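Local coordinates for outer membrane protein Omp121 (PDB 5FQ8) that probably imports a nutrient across the bacterial outer membrane, as a TonB-dependent transporter whose barrel is closed by a plug domain, at residues G106-N110 against R403-D407. Sequence-based numbering, arbitrary orientation.
Sequences GVPLN and RMGLD. With C8E ((hydroxyethyloxy)tri(ethyloxy)octane), chain U.
Val107 sends its two methyls from the plug onto the inner wall of the barrel. The chi1 of 174° turns Val107 CG1 toward Gly405, 3.5 Å from its CA, where the strand has no side chain, and puts Val107 CG2 3.5 Å from Arg403 CD. Arg403 runs past the valine in the opposite direction and bends at chi3 (-48°), which carries the guanidinium to the backbone of Gly106: Arg403 NH1 stands 3.0 Å from Gly106 O, and Gly106 N lies over the rim of one face. Cut back to an alanine, Arg403 would lose its chain beyond CB, which would probably leave Val107 CG2 without its aliphatic neighbour and Gln389 OE1 without its NE partner. At the other end, Asp407 OD2 accepts a hydrogen bond from the backbone N-H of Asn110 (N to OD2 3.2 Å, angle 161°), which arrives from above the carboxylate plane, and Leu109 CD1 brushes the same oxygen.

On strand 376-394, Gln389 holds Arg403 NE and Arg383 forms a salt bridge with Asp407 OD2; Glu456 of strand 446-469 and Ser112 of the plug's own loop take Asn110 ND2. Met404 CE meets detergent atom O12 at 3.2 Å. A plug loop packed on the lumenal face of a strand whose other face meets detergent and lipid at Met404, and Tyr314 of a second subunit at Leu406, is TonB-dependent receptor architecture.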
ATOM      1  N   GLY B 106      20.484  35.368   5.000  1.00 31.41           N
ATOM      2  CA  GLY B 106      21.076  34.230   5.657  1.00 29.81           C
ATOM      3  C   GLY B 106      19.964  33.544   6.418  1.00 32.87           C
ATOM      4  O   GLY B 106      19.632  33.904   7.549  1.00 32.13           O
ATOM      5  N   VAL B 107      19.356  32.576   5.753  1.00 29.03           N
ATOM      6  CA  VAL B 107      18.280  31.777   6.302  1.00 32.08           C
ATOM      7  C   VAL B 107      18.726  30.326   6.279  1.00 28.16           C
ATOM      8  O   VAL B 107      19.309  29.893   5.282  1.00 27.92           O
ATOM      9  CB  VAL B 107      16.989  31.950   5.488  1.00 37.19           C
ATOM     10  CG1 VAL B 107      15.918  30.983   5.991  1.00 46.84           C
ATOM     11  CG2 VAL B 107      16.541  33.383   5.557  1.00 43.91           C
ATOM     12  N   PRO B 108      18.502  29.553   7.332  1.00 27.97           N
ATOM     13  CA  PRO B 108      18.882  28.144   7.290  1.00 27.46           C
ATOM     14  C   PRO B 108      18.275  27.442   6.095  1.00 27.07           C
ATOM     15  O   PRO B 108      17.130  27.685   5.720  1.00 27.10           O
ATOM     16  CB  PRO B 108      18.330  27.598   8.605  1.00 27.41           C
ATOM     17  CG  PRO B 108      18.351  28.772   9.512  1.00 27.96           C
ATOM     18  CD  PRO B 108      18.029  29.951   8.665  1.00 28.27           C
ATOM     19  N   LEU B 109      19.065  26.574   5.491  1.00 26.74           N
ATOM     20  CA  LEU B 109      18.656  25.810   4.324  1.00 26.39           C
ATOM     21  C   LEU B 109      18.382  24.370   4.726  1.00 25.95           C
ATOM     22  O   LEU B 109      19.096  23.805   5.552  1.00 27.45           O
ATOM     23  CB  LEU B 109      19.745  25.847   3.264  1.00 26.37           C
ATOM     24  CG  LEU B 109      19.459  25.149   1.948  1.00 26.07           C
ATOM     25  CD1 LEU B 109      18.510  26.006   1.180  1.00 26.30           C
ATOM     26  CD2 LEU B 109      20.737  24.917   1.170  1.00 26.03           C
ATOM     27  N   ASN B 110      17.349  23.774   4.147  1.00 25.71           N
ATOM     28  CA  ASN B 110      17.079  22.380   4.450  1.00 25.32           C
ATOM     29  C   ASN B 110      18.149  21.512   3.812  1.00 25.05           C
ATOM     30  O   ASN B 110      18.444  21.646   2.624  1.00 25.03           O
ATOM     31  CB  ASN B 110      15.688  21.970   3.966  1.00 25.17           C
ATOM     32  CG  ASN B 110      15.427  20.493   4.149  1.00 24.79           C
ATOM     33  OD1 ASN B 110      15.474  19.728   3.196  1.00 30.80           O
ATOM     34  ND2 ASN B 110      15.168  20.082   5.382  1.00 24.78           N
ATOM     35  N   ARG B 403      13.691  39.099   9.121  1.00 32.35           N
ATOM     36  CA  ARG B 403      13.996  38.133   8.081  1.00 31.73           C
ATOM     37  C   ARG B 403      13.202  36.869   8.344  1.00 31.19           C
ATOM     38  O   ARG B 403      13.109  36.418   9.484  1.00 31.13           O
ATOM     39  CB  ARG B 403      15.475  37.830   8.049  1.00 31.56           C
ATOM     40  CG  ARG B 403      15.846  36.682   7.165  1.00 30.91           C
ATOM     41  CD  ARG B 403      17.219  36.185   7.550  1.00 53.01           C
ATOM     42  NE  ARG B 403      18.138  37.305   7.659  1.00 47.10           N
ATOM     43  CZ  ARG B 403      19.163  37.354   8.495  1.00 44.00           C
ATOM     44  NH1 ARG B 403      19.398  36.338   9.310  1.00 45.18           N
ATOM     45  NH2 ARG B 403      19.940  38.426   8.518  1.00 51.71           N
ATOM     46  N   MET B 404      12.622  36.311   7.292  1.00 30.83           N
ATOM     47  CA  MET B 404      11.746  35.157   7.392  1.00 30.36           C
ATOM     48  C   MET B 404      12.085  34.201   6.270  1.00 29.81           C
ATOM     49  O   MET B 404      12.194  34.615   5.119  1.00 29.88           O
ATOM     50  CB  MET B 404      10.269  35.557   7.308  1.00 30.62           C
ATOM     51  CG  MET B 404       9.309  34.394   7.055  1.00 41.49           C
ATOM     52  SD  MET B 404       7.571  34.798   7.297  1.00 41.50           S
ATOM     53  CE  MET B 404       6.817  33.268   6.815  1.00 44.96           C
ATOM     54  N   GLY B 405      12.257  32.931   6.598  1.00 29.85           N
ATOM     55  CA  GLY B 405      12.582  31.926   5.612  1.00 28.77           C
ATOM     56  C   GLY B 405      11.517  30.853   5.566  1.00 28.40           C
ATOM     57  O   GLY B 405      10.897  30.534   6.576  1.00 28.40           O
ATOM     58  N   LEU B 406      11.307  30.306   4.374  1.00 28.11           N
ATOM     59  CA  LEU B 406      10.410  29.184   4.158  1.00 27.74           C
ATOM     60  C   LEU B 406      11.084  28.215   3.212  1.00 27.29           C
ATOM     61  O   LEU B 406      11.638  28.635   2.199  1.00 27.36           O
ATOM     62  CB  LEU B 406       9.077  29.630   3.570  1.00 27.98           C
ATOM     63  CG  LEU B 406       8.070  28.524   3.282  1.00 27.67           C
ATOM     64  CD1 LEU B 406       7.198  28.386   4.471  1.00 27.77           C
ATOM     65  CD2 LEU B 406       7.243  28.834   2.081  1.00 27.83           C
ATOM     66  N   ASP B 407      11.045  26.930   3.544  1.00 26.86           N
ATOM     67  CA  ASP B 407      11.601  25.881   2.701  1.00 26.44           C
ATOM     68  C   ASP B 407      10.668  24.683   2.777  1.00 28.49           C
ATOM     69  O   ASP B 407      10.437  24.144   3.862  1.00 26.02           O
ATOM     70  CB  ASP B 407      13.021  25.523   3.155  1.00 26.26           C
ATOM     71  CG  ASP B 407      13.805  24.753   2.117  1.00 25.95           C
ATOM     72  OD1 ASP B 407      13.222  24.092   1.254  1.00 25.75           O
ATOM     73  OD2 ASP B 407      15.040  24.795   2.181  1.00 26.94           O
TER
HETATM   74  C8  C8E U1989       2.527  29.615   7.465  1.00 23.59           C
HETATM   75  O9  C8E U1989       3.306  29.823   6.310  1.00 29.61           O
HETATM   76  C10 C8E U1989       3.567  31.196   6.160  1.00 36.02           C
HETATM   77  C11 C8E U1989       3.642  31.610   4.694  1.00 39.41           C
HETATM   78  O12 C8E U1989       4.551  32.686   4.621  1.00 41.85           O
HETATM   79  C13 C8E U1989       4.747  33.209   3.330  1.00 39.24           C
HETATM   80  C14 C8E U1989       5.983  34.106   3.365  1.00 38.91           C
HETATM   81  O15 C8E U1989       7.157  33.334   3.503  1.00 38.97           O
HETATM   82  C16 C8E U1989       8.309  34.074   3.186  1.00 42.55           C